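Side-chain contacts in 16S rRNA methylase (Uncultured bacterium, PDB 7JLZ), which probably methylates N1 of adenine 1408 in the 16S rRNA of the 30S ribosomal subunit, a modification associated with aminoglycoside resistance: residues Val156-Lys160 with Ser161-Pro165; Val12-Asn15 with Glu16-Ile20. All blocks are in the same frame, centred on the assembly; numbering follows the deposited sequence.

From the N terminus, the chain first forms the hairpin of strands 2-5 and 8-11, then enters contact 2 at the start of helix 14-21, which leads on to strand 26-31 of the seven-stranded mixed sheet. Contact 1 comes much later, in the first turns of helix 156-168, the link between strands 129-135 and 172-179 of the same sheet. Each contact joins consecutive residues, so neither closes a loop; they stand in series, without nesting or crossing. The centres of contacts 1 and 2 lie about 41 Å apart, their nearest atoms about 29 Å, on opposite sides of the chain's centre. Contact 2 follows the N-terminal hairpin; contact 1 lies against the outermost strand 172-179.

Contact 1 (Val156-Lys160 with Ser161-Pro165)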
loop_
_atom_site.group_PDB
_atom_site.type_symbol
_atom_site.label_atom_id
_atom_site.label_comp_id
_atom_site.label_asym_id
_atom_site.label_seq_id
_atom_site.Cartn_x
_atom_site.Cartn_y
_atom_site.Cartn_z
ATOM N N VAL A 156 -12.891 6.561 -22.899
ATOM C CA VAL A 156 -12.495 5.195 -23.239
ATOM C C VAL A 156 -11.193 5.194 -24.035
ATOM O O VAL A 156 -10.361 4.291 -23.877
ATOM C CB VAL A 156 -13.632 4.465 -23.988
ATOM C CG1 VAL A 156 -13.969 5.160 -25.300
ATOM C CG2 VAL A 156 -13.249 2.994 -24.236
ATOM N N GLU A 157 -10.974 6.211 -24.874
ATOM C CA GLU A 157 -9.753 6.273 -25.672
ATOM C C GLU A 157 -8.518 6.434 -24.793
ATOM O O GLU A 157 -7.508 5.748 -24.987
ATOM C CB GLU A 157 -9.834 7.417 -26.684
ATOM C CG GLU A 157 -8.495 7.724 -27.336
ATOM C CD GLU A 157 -8.611 8.613 -28.553
ATOM O OE1 GLU A 157 -9.717 9.129 -28.817
ATOM O OE2 GLU A 157 -7.592 8.787 -29.256
ATOM N N TYR A 158 -8.571 7.351 -23.827
ATOM C CA TYR A 158 -7.440 7.524 -22.927
ATOM C C TYR A 158 -7.254 6.298 -22.045
ATOM O O TYR A 158 -6.117 5.894 -21.759
ATOM C CB TYR A 158 -7.642 8.774 -22.075
ATOM C CG TYR A 158 -6.443 9.145 -21.241
ATOM C CD1 TYR A 158 -5.391 9.873 -21.783
ATOM C CD2 TYR A 158 -6.365 8.776 -19.906
ATOM C CE1 TYR A 158 -4.288 10.214 -21.012
ATOM C CE2 TYR A 158 -5.272 9.116 -19.133
ATOM C CZ TYR A 158 -4.239 9.833 -19.691
ATOM O OH TYR A 158 -3.150 10.169 -18.918
ATOM N N LEU A 159 -8.357 5.698 -21.595
ATOM C CA LEU A 159 -8.259 4.494 -20.775
ATOM C C LEU A 159 -7.566 3.373 -21.541
ATOM O O LEU A 159 -6.655 2.717 -21.019
ATOM C CB LEU A 159 -9.654 4.054 -20.322
ATOM C CG LEU A 159 -9.716 2.816 -19.419
ATOM C CD1 LEU A 159 -9.093 3.115 -18.071
ATOM C CD2 LEU A 159 -11.143 2.300 -19.264
ATOM N N LYS A 160 -7.981 3.150 -22.791
ATOM C CA LYS A 160 -7.471 2.014 -23.560
ATOM C C LYS A 160 -6.059 2.266 -24.072
ATOM O O LYS A 160 -5.250 1.335 -24.153
ATOM C CB LYS A 160 -8.405 1.706 -24.734
ATOM C CG LYS A 160 -9.693 1.017 -24.344
ATOM C CD LYS A 160 -9.419 -0.355 -23.763
ATOM C CE LYS A 160 -8.919 -1.319 -24.830
ATOM N NZ LYS A 160 -8.407 -2.582 -24.221
ATOM N N SER A 161 -5.749 3.505 -24.453
ATOM C CA SER A 161 -4.471 3.790 -25.094
ATOM C C SER A 161 -3.389 4.233 -24.121
ATOM O O SER A 161 -2.205 4.146 -24.458
ATOM C CB SER A 161 -4.641 4.865 -26.173
ATOM O OG SER A 161 -4.662 6.156 -25.592
ATOM N N THR A 162 -3.755 4.698 -22.932
ATOM C CA THR A 162 -2.744 5.209 -22.016
ATOM C C THR A 162 -2.785 4.508 -20.669
ATOM O O THR A 162 -1.771 3.954 -20.224
ATOM C CB THR A 162 -2.907 6.717 -21.818
ATOM O OG1 THR A 162 -2.692 7.382 -23.067
ATOM C CG2 THR A 162 -1.905 7.223 -20.771
ATOM N N VAL A 163 -3.943 4.518 -20.007
ATOM C CA VAL A 163 -4.003 4.024 -18.634
ATOM C C VAL A 163 -3.710 2.533 -18.584
ATOM O O VAL A 163 -2.794 2.092 -17.890
ATOM C CB VAL A 163 -5.361 4.348 -17.991
ATOM C CG1 VAL A 163 -5.384 3.823 -16.560
ATOM C CG2 VAL A 163 -5.588 5.841 -18.009
ATOM N N ILE A 164 -4.488 1.734 -19.316
ATOM C CA ILE A 164 -4.321 0.283 -19.237
ATOM C C ILE A 164 -2.920 -0.151 -19.656
ATOM O O ILE A 164 -2.309 -0.958 -18.931
ATOM C CB ILE A 164 -5.443 -0.424 -20.023
ATOM C CG1 ILE A 164 -6.781 -0.281 -19.290
ATOM C CG2 ILE A 164 -5.120 -1.896 -20.224
ATOM C CD1 ILE A 164 -7.995 -0.616 -20.164
ATOM N N PRO A 165 -2.335 0.341 -20.763
ATOM C CA PRO A 165 -0.985 -0.135 -21.134
ATOM C C PRO A 165 0.091 0.184 -20.110
ATOM O O PRO A 165 0.999 -0.634 -19.905
ATOM C CB PRO A 165 -0.713 0.580 -22.469
ATOM C CG PRO A 165 -2.059 0.928 -23.011
ATOM C CD PRO A 165 -2.899 1.227 -21.803
#
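Glu157 O accepts two hydrogen bonds from Ser161, which reach it from opposite faces of the carbonyl plane: the backbone N at 2.9 Å and the hydroxyl OG also at 2.9 Å. The serine torsion (chi1 81°) sets OG between its own N and carbonyl carbon, folding the hydroxyl back onto the preceding turn.

The next carbonyl is shared as well. Tyr158 O takes Thr162 N at 2.9 Å and Val163 N at 3.1 Å; the first donor is tilted out of the carbonyl plane, the second lies in it. Leu159 O then receives Ile164 N, again five residues on, by a nearly straight bond (N-H...O 173°). These bonds mark a wider, pi-type turn. One residue later Pro165 has no N-H to give, and its CD packs 3.3 Å from Lys160 O. The helix is kinked here, and the axes of 156-160 and 161-165 are inclined by 36°.

Side chains follow the widened turn. Thr162 CB stands over one face of the Tyr158 ring, offset toward the rim and 3.9 Å from its centroid, a CH-pi contact, with CG2 near CZ. Val163 CG2 approaches Tyr158 CE2 obliquely at 3.5 Å. Leu159 turns CD1 to Val163 and CG to Ile164 CD1, which also meets the aliphatic CD of Lys160.

Tyr158 OH is bonded to Glu150 N, and Leu149 touches both Tyr158 and Thr162, so the loop before the helix packs against this side. Leu159 and Ile164 rest on Leu174 of strand 172-179, an outermost strand of the mixed sheet.

Contact 2 (Val12-Asn15 with Glu16-Ile20); sequences VDKN and ELVNI
The Glu16 carboxylate has Val12 CG1 over one face, 3.6 Å from CD and about as far from OE1, so the methyl sits above the plane, displaced from CD into the angle between CG and OE1. The Asp13 carboxylate is turned almost perpendicular to it, the planes 83° apart, and is used through OD1, which Glu16 N meets nearly along the C-O axis at 3.0 Å. The side-chain amides of Asn15 and Asn19 lie one turn apart, their planes at 80°; Asn19 ND2 is nearest the backbone O of Asn15, at 3.3 Å, but at too poor an angle for a hydrogen bond.

Asp13 is the N-cap of helix 14-21. Its torsion (chi1 69°) places CG between backbone N and carbonyl carbon, bringing OD1 round to the N-H of Glu16 in the first turn. The reciprocal arm of a capping box is not made: Glu16 OE1 stays 4.4 Å from Asp13 N, and the glutamate runs extended past CG and lies against Val12. The helical ladder starts beside the cap, with Leu17 N on Asp13 O at 2.9 Å and Val18 N on Lys14 O at 2.8 Å; the following bond, Asn19 N to Asn15 O, is weak.

On another side of the helix, Lys14 bends at chi2 so that its CE rests 3.5 Å from Val18 CG2, while its NZ is bonded to Glu89 O. Leu17 is buried, its side chain touching Met1, Glu89 and Leu90 of neighbouring loops.

Chemically, a negative cap at the N terminus should interact favourably with the helix dipole. Asp13 OD1 and Glu16 OE1 are 4.6 Å apart, and any repulsion between them is probably tempered by the partial positive charge of the helix N terminus.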
loop_
_atom_site.group_PDB
_atom_site.type_symbol
_atom_site.label_atom_id
_atom_site.label_comp_id
_atom_site.label_asym_id
_atom_site.label_seq_id
_atom_site.Cartn_x
_atom_site.Cartn_y
_atom_site.Cartn_z
ATOM N N VAL A 12 12.317 -10.282 13.260
ATOM C CA VAL A 12 11.445 -11.439 13.136
ATOM C C VAL A 12 11.887 -12.169 11.882
ATOM O O VAL A 12 11.939 -11.567 10.809
ATOM C CB VAL A 12 9.968 -11.028 13.037
ATOM C CG1 VAL A 12 9.087 -12.236 12.845
ATOM C CG2 VAL A 12 9.545 -10.241 14.291
ATOM N N ASP A 13 12.235 -13.448 12.014
ATOM C CA ASP A 13 12.697 -14.177 10.843
ATOM C C ASP A 13 11.535 -14.892 10.158
ATOM O O ASP A 13 10.404 -14.921 10.651
ATOM C CB ASP A 13 13.827 -15.150 11.200
ATOM C CG ASP A 13 13.370 -16.320 12.059
ATOM O OD1 ASP A 13 12.175 -16.433 12.398
ATOM O OD2 ASP A 13 14.243 -17.143 12.403
ATOM N N LYS A 14 11.833 -15.473 8.995
ATOM C CA LYS A 14 10.777 -16.035 8.156
ATOM C C LYS A 14 9.990 -17.110 8.893
ATOM O O LYS A 14 8.763 -17.194 8.756
ATOM C CB LYS A 14 11.375 -16.622 6.881
ATOM C CG LYS A 14 10.342 -17.301 5.998
ATOM C CD LYS A 14 9.432 -16.274 5.341
ATOM C CE LYS A 14 8.388 -16.937 4.458
ATOM N NZ LYS A 14 7.919 -16.034 3.370
ATOM N N ASN A 15 10.682 -17.964 9.653
ATOM C CA ASN A 15 9.989 -19.033 10.357
ATOM C C ASN A 15 8.955 -18.474 11.331
ATOM O O ASN A 15 7.833 -18.985 11.424
ATOM C CB ASN A 15 10.999 -19.901 11.089
ATOM C CG ASN A 15 10.401 -21.188 11.554
ATOM O OD1 ASN A 15 10.086 -21.356 12.734
ATOM N ND2 ASN A 15 10.222 -22.113 10.622
ATOM N N GLU A 16 9.312 -17.423 12.062
ATOM C CA GLU A 16 8.344 -16.809 12.963
ATOM C C GLU A 16 7.228 -16.133 12.179
ATOM O O GLU A 16 6.053 -16.230 12.548
ATOM C CB GLU A 16 9.045 -15.807 13.883
ATOM C CG GLU A 16 8.100 -15.142 14.872
ATOM C CD GLU A 16 8.817 -14.232 15.859
ATOM O OE1 GLU A 16 10.061 -14.118 15.771
ATOM O OE2 GLU A 16 8.130 -13.635 16.716
ATOM N N LEU A 17 7.572 -15.455 11.086
ATOM C CA LEU A 17 6.550 -14.797 10.283
ATOM C C LEU A 17 5.555 -15.806 9.722
ATOM O O LEU A 17 4.351 -15.540 9.666
ATOM C CB LEU A 17 7.209 -13.997 9.164
ATOM C CG LEU A 17 6.245 -13.334 8.175
ATOM C CD1 LEU A 17 5.290 -12.371 8.877
ATOM C CD2 LEU A 17 6.996 -12.617 7.079
ATOM N N VAL A 18 6.037 -16.980 9.311
ATOM C CA VAL A 18 5.134 -17.982 8.752
ATOM C C VAL A 18 4.098 -18.412 9.787
ATOM O O VAL A 18 2.915 -18.585 9.469
ATOM C CB VAL A 18 5.947 -19.174 8.211
ATOM C CG1 VAL A 18 5.066 -20.390 8.018
ATOM C CG2 VAL A 18 6.591 -18.766 6.909
ATOM N N ASN A 19 4.519 -18.563 11.045
ATOM C CA ASN A 19 3.571 -18.890 12.105
ATOM C C ASN A 19 2.506 -17.807 12.248
ATOM O O ASN A 19 1.351 -18.102 12.585
ATOM C CB ASN A 19 4.315 -19.081 13.423
ATOM C CG ASN A 19 5.238 -20.288 13.402
ATOM O OD1 ASN A 19 4.971 -21.273 12.723
ATOM N ND2 ASN A 19 6.332 -20.212 14.152
ATOM N N ILE A 20 2.871 -16.559 11.973
ATOM C CA ILE A 20 1.923 -15.454 12.066
ATOM C C ILE A 20 0.981 -15.444 10.870
ATOM O O ILE A 20 -0.244 -15.385 11.030
ATOM C CB ILE A 20 2.687 -14.129 12.197
ATOM C CG1 ILE A 20 3.440 -14.086 13.528
ATOM C CG2 ILE A 20 1.742 -12.924 12.044
ATOM C CD1 ILE A 20 4.346 -12.897 13.646
#